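Local coordinates for protein Crov588 (PDB 6NYR) that is of unknown function but folds as a circular leucine-rich-repeat protein built from FNIP repeats, an architecture that probably offers surfaces for binding other molecules, at residues 122-133 and 143-154. Sequence-based numbering, arbitrary orientation.
Sequences THLTFGEEFNQK and LTHLTFGEEFNQ
Asn131 and Gln154 meet through their amides. Asn131 OD1 accepts Asn153 N at 2.7 Å and, from the opposite face of its carbonyl plane, Gln154 NE2 at 3.2 Å. With its CG anti to the backbone N (chi1 -173°), the Asn131 amide reaches across to the next coil. The Gln154 chain bends at chi2 (-59°), and its OE1 accepts a hydrogen bond from Lys133 NZ. The pattern repeats one coil further on, where Asn153 OD1 accepts Asn175 N. In the turn after the strands, CB and CG of Glu151 lie against Glu128 O, which accepts a hydrogen bond from Glu151 N (3.0 Å). The carboxylates of Glu128 and Glu150 stack, with OE2 of Glu128 3.6 Å from OE1 of Glu150, which may raise their pKa values. Strands 123-125 and 145-147 pair in parallel. On one face the rings of His123 and His145 form an offset stack, centroids 4.2 Å apart. On the other, Leu124 CD2 touches Leu146 CD1. Just past the strands, Phe126 lies beside Phe148, their planes nearly parallel but slid apart. Asparagines bonding to the next coil's backbone, over a leucine and phenylalanine core, characterise the leucine-rich-repeat solenoid, here curved into a circle.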
loop_
_atom_site.group_PDB
_atom_site.type_symbol
_atom_site.label_atom_id
_atom_site.label_comp_id
_atom_site.label_asym_id
_atom_site.label_seq_id
_atom_site.Cartn_x
_atom_site.Cartn_y
_atom_site.Cartn_z
ATOM N N THR A 122 29.856 11.139 2.990
ATOM C CA THR A 122 28.789 12.121 2.881
ATOM C C THR A 122 27.555 11.776 3.704
ATOM O O THR A 122 26.811 12.682 4.086
ATOM C CB THR A 122 28.353 12.283 1.416
ATOM O OG1 THR A 122 28.144 10.991 0.829
ATOM C CG2 THR A 122 29.404 13.033 0.616
ATOM N N HIS A 123 27.319 10.495 3.985
ATOM C CA HIS A 123 26.129 10.044 4.692
ATOM C C HIS A 123 26.555 9.168 5.855
ATOM O O HIS A 123 27.143 8.102 5.645
ATOM C CB HIS A 123 25.190 9.275 3.750
ATOM C CG HIS A 123 24.497 10.142 2.743
ATOM N ND1 HIS A 123 25.176 10.884 1.801
ATOM C CD2 HIS A 123 23.180 10.375 2.524
ATOM C CE1 HIS A 123 24.310 11.541 1.050
ATOM N NE2 HIS A 123 23.091 11.248 1.468
ATOM N N LEU A 124 26.273 9.622 7.074
ATOM C CA LEU A 124 26.610 8.890 8.288
ATOM C C LEU A 124 25.359 8.684 9.129
ATOM O O LEU A 124 24.604 9.632 9.369
ATOM C CB LEU A 124 27.675 9.627 9.103
ATOM C CG LEU A 124 28.014 8.999 10.457
ATOM C CD1 LEU A 124 28.477 7.562 10.279
ATOM C CD2 LEU A 124 29.071 9.822 11.186
ATOM N N THR A 125 25.143 7.449 9.567
ATOM C CA THR A 125 24.054 7.099 10.468
ATOM C C THR A 125 24.622 6.276 11.615
ATOM O O THR A 125 25.270 5.250 11.382
ATOM C CB THR A 125 22.957 6.314 9.738
ATOM O OG1 THR A 125 22.347 7.156 8.749
ATOM C CG2 THR A 125 21.900 5.828 10.721
ATOM N N PHE A 126 24.383 6.727 12.845
ATOM C CA PHE A 126 24.878 6.015 14.014
ATOM C C PHE A 126 23.939 4.877 14.403
ATOM O O PHE A 126 22.731 4.919 14.149
ATOM C CB PHE A 126 25.047 6.963 15.205
ATOM C CG PHE A 126 26.301 7.794 15.153
ATOM C CD1 PHE A 126 27.522 7.259 15.534
ATOM C CD2 PHE A 126 26.256 9.111 14.731
ATOM C CE1 PHE A 126 28.673 8.020 15.488
ATOM C CE2 PHE A 126 27.405 9.877 14.680
ATOM C CZ PHE A 126 28.615 9.331 15.059
ATOM N N GLY A 127 24.514 3.855 15.029
ATOM C CA GLY A 127 23.743 2.725 15.504
ATOM C C GLY A 127 22.913 3.055 16.728
ATOM O O GLY A 127 23.026 4.118 17.338
ATOM N N GLU A 128 22.057 2.097 17.091
ATOM C CA GLU A 128 21.115 2.309 18.183
ATOM C C GLU A 128 21.827 2.713 19.469
ATOM O O GLU A 128 21.435 3.676 20.134
ATOM C CB GLU A 128 20.292 1.037 18.410
ATOM C CG GLU A 128 19.112 1.213 19.358
ATOM C CD GLU A 128 18.368 -0.088 19.633
ATOM O OE1 GLU A 128 17.946 -0.757 18.665
ATOM O OE2 GLU A 128 18.208 -0.438 20.824
ATOM N N GLU A 129 22.881 1.988 19.835
ATOM C CA GLU A 129 23.463 2.131 21.163
ATOM C C GLU A 129 24.541 3.201 21.252
ATOM O O GLU A 129 24.978 3.517 22.367
ATOM C CB GLU A 129 24.038 0.788 21.634
ATOM C CG GLU A 129 23.009 -0.333 21.705
ATOM C CD GLU A 129 21.865 -0.014 22.657
ATOM O OE1 GLU A 129 22.139 0.529 23.751
ATOM O OE2 GLU A 129 20.698 -0.291 22.307
ATOM N N PHE A 130 24.963 3.785 20.133
ATOM C CA PHE A 130 26.016 4.787 20.195
ATOM C C PHE A 130 25.573 5.973 21.039
ATOM O O PHE A 130 24.507 6.553 20.811
ATOM C CB PHE A 130 26.399 5.267 18.799
ATOM C CG PHE A 130 27.428 6.365 18.808
ATOM C CD1 PHE A 130 28.775 6.062 18.872
ATOM C CD2 PHE A 130 27.048 7.695 18.763
ATOM C CE1 PHE A 130 29.728 7.063 18.885
ATOM C CE2 PHE A 130 27.995 8.704 18.777
ATOM C CZ PHE A 130 29.338 8.388 18.836
ATOM N N ASN A 131 26.416 6.352 21.996
ATOM C CA ASN A 131 26.134 7.474 22.879
ATOM C C ASN A 131 27.444 7.980 23.472
ATOM O O ASN A 131 27.612 7.999 24.696
ATOM C CB ASN A 131 25.165 7.068 23.988
ATOM C CG ASN A 131 24.723 8.251 24.823
ATOM O OD1 ASN A 131 24.827 9.399 24.391
ATOM N ND2 ASN A 131 24.250 7.983 26.029
ATOM N N GLN A 132 28.376 8.371 22.604
ATOM C CA GLN A 132 29.681 8.874 23.003
ATOM C C GLN A 132 29.874 10.291 22.476
ATOM O O GLN A 132 29.254 10.704 21.489
ATOM C CB GLN A 132 30.810 7.972 22.486
ATOM C CG GLN A 132 30.765 6.561 23.031
ATOM C CD GLN A 132 30.876 6.521 24.541
ATOM O OE1 GLN A 132 31.631 7.292 25.145
ATOM N NE2 GLN A 132 30.116 5.630 25.164
ATOM N N LYS A 133 30.764 11.027 23.133
ATOM C CA LYS A 133 30.966 12.430 22.802
ATOM C C LYS A 133 31.640 12.579 21.444
ATOM O O LYS A 133 32.391 11.707 20.994
ATOM C CB LYS A 133 31.793 13.114 23.892
ATOM C CG LYS A 133 31.202 12.901 25.282
ATOM C CD LYS A 133 31.910 13.695 26.370
ATOM C CE LYS A 133 31.086 13.691 27.661
ATOM N NZ LYS A 133 30.581 12.329 28.024
ATOM N N LEU A 143 30.580 15.985 5.144
ATOM C CA LEU A 143 29.345 15.292 5.482
ATOM C C LEU A 143 28.137 16.152 5.124
ATOM O O LEU A 143 28.110 17.359 5.383
ATOM C CB LEU A 143 29.302 14.974 6.975
ATOM C CG LEU A 143 29.295 13.537 7.494
ATOM C CD1 LEU A 143 28.466 13.519 8.813
ATOM C CD2 LEU A 143 28.765 12.513 6.533
ATOM N N THR A 144 27.128 15.519 4.530
ATOM C CA THR A 144 25.868 16.179 4.207
ATOM C C THR A 144 24.691 15.649 5.014
ATOM O O THR A 144 23.802 16.421 5.375
ATOM C CB THR A 144 25.550 16.027 2.712
ATOM O OG1 THR A 144 25.532 14.636 2.365
ATOM C CG2 THR A 144 26.583 16.751 1.868
ATOM N N HIS A 145 24.655 14.349 5.299
ATOM C CA HIS A 145 23.536 13.725 5.993
ATOM C C HIS A 145 24.049 13.050 7.257
ATOM O O HIS A 145 24.933 12.188 7.189
ATOM C CB HIS A 145 22.822 12.722 5.083
ATOM C CG HIS A 145 22.036 13.363 3.979
ATOM N ND1 HIS A 145 22.617 14.156 3.012
ATOM C CD2 HIS A 145 20.709 13.351 3.706
ATOM C CE1 HIS A 145 21.685 14.591 2.183
ATOM N NE2 HIS A 145 20.518 14.118 2.583
ATOM N N LEU A 146 23.495 13.445 8.403
ATOM C CA LEU A 146 23.862 12.871 9.689
ATOM C C LEU A 146 22.608 12.488 10.462
ATOM O O LEU A 146 21.729 13.325 10.680
ATOM C CB LEU A 146 24.697 13.850 10.518
ATOM C CG LEU A 146 25.066 13.361 11.921
ATOM C CD1 LEU A 146 25.979 12.145 11.832
ATOM C CD2 LEU A 146 25.701 14.476 12.728
ATOM N N THR A 147 22.536 11.224 10.877
ATOM C CA THR A 147 21.411 10.698 11.641
ATOM C C THR A 147 21.947 10.026 12.897
ATOM O O THR A 147 22.837 9.176 12.812
ATOM C CB THR A 147 20.598 9.693 10.810
ATOM O OG1 THR A 147 20.113 10.333 9.623
ATOM C CG2 THR A 147 19.424 9.143 11.610
ATOM N N PHE A 148 21.416 10.411 14.055
ATOM C CA PHE A 148 21.783 9.771 15.311
ATOM C C PHE A 148 20.819 8.630 15.623
ATOM O O PHE A 148 19.665 8.624 15.183
ATOM C CB PHE A 148 21.787 10.778 16.468
ATOM C CG PHE A 148 22.981 11.691 16.476
ATOM C CD1 PHE A 148 24.210 11.240 16.933
ATOM C CD2 PHE A 148 22.876 13.002 16.036
ATOM C CE1 PHE A 148 25.310 12.075 16.945
ATOM C CE2 PHE A 148 23.979 13.842 16.044
ATOM C CZ PHE A 148 25.193 13.378 16.501
ATOM N N GLY A 149 21.307 7.670 16.412
ATOM C CA GLY A 149 20.511 6.543 16.848
ATOM C C GLY A 149 19.720 6.839 18.107
ATOM O O GLY A 149 19.661 7.970 18.594
ATOM N N GLU A 150 19.119 5.779 18.658
ATOM C CA GLU A 150 18.177 5.958 19.756
ATOM C C GLU A 150 18.844 6.564 20.983
ATOM O O GLU A 150 18.287 7.459 21.628
ATOM C CB GLU A 150 17.546 4.622 20.148
ATOM C CG GLU A 150 16.528 4.036 19.205
ATOM C CD GLU A 150 15.880 2.791 19.799
ATOM O OE1 GLU A 150 16.127 2.502 20.993
ATOM O OE2 GLU A 150 15.135 2.095 19.075
ATOM N N GLU A 151 20.028 6.072 21.334
ATOM C CA GLU A 151 20.595 6.313 22.651
ATOM C C GLU A 151 21.455 7.562 22.724
ATOM O O GLU A 151 21.829 7.969 23.830
ATOM C CB GLU A 151 21.429 5.102 23.089
ATOM C CG GLU A 151 20.613 3.849 23.361
ATOM C CD GLU A 151 19.519 4.080 24.381
ATOM O OE1 GLU A 151 19.746 4.862 25.332
ATOM O OE2 GLU A 151 18.431 3.486 24.231
ATOM N N PHE A 152 21.773 8.181 21.592
ATOM C CA PHE A 152 22.684 9.310 21.616
ATOM C C PHE A 152 22.087 10.465 22.407
ATOM O O PHE A 152 20.993 10.951 22.091
ATOM C CB PHE A 152 23.011 9.775 20.207
ATOM C CG PHE A 152 23.964 10.928 20.175
ATOM C CD1 PHE A 152 25.315 10.722 20.404
ATOM C CD2 PHE A 152 23.517 12.215 19.937
ATOM C CE1 PHE A 152 26.202 11.773 20.382
ATOM C CE2 PHE A 152 24.405 13.277 19.913
ATOM C CZ PHE A 152 25.750 13.051 20.139
ATOM N N ASN A 153 22.809 10.913 23.427
ATOM C CA ASN A 153 22.410 12.080 24.196
ATOM C C ASN A 153 23.665 12.761 24.741
ATOM O O ASN A 153 23.895 12.839 25.947
ATOM C CB ASN A 153 21.443 11.697 25.314
ATOM C CG ASN A 153 20.849 12.910 25.994
ATOM O OD1 ASN A 153 20.900 14.019 25.458
ATOM N ND2 ASN A 153 20.296 12.715 27.181
ATOM N N GLN A 154 24.506 13.270 23.842
ATOM C CA GLN A 154 25.713 13.992 24.217
ATOM C C GLN A 154 25.657 15.403 23.646
ATOM O O GLN A 154 25.001 15.654 22.630
ATOM C CB GLN A 154 26.978 13.279 23.714
ATOM C CG GLN A 154 27.182 11.893 24.305
ATOM C CD GLN A 154 27.289 11.916 25.817
ATOM O OE1 GLN A 154 27.864 12.836 26.400
ATOM N NE2 GLN A 154 26.715 10.912 26.460
HETATM O O HOH W 1 22.210 10.178 6.990
#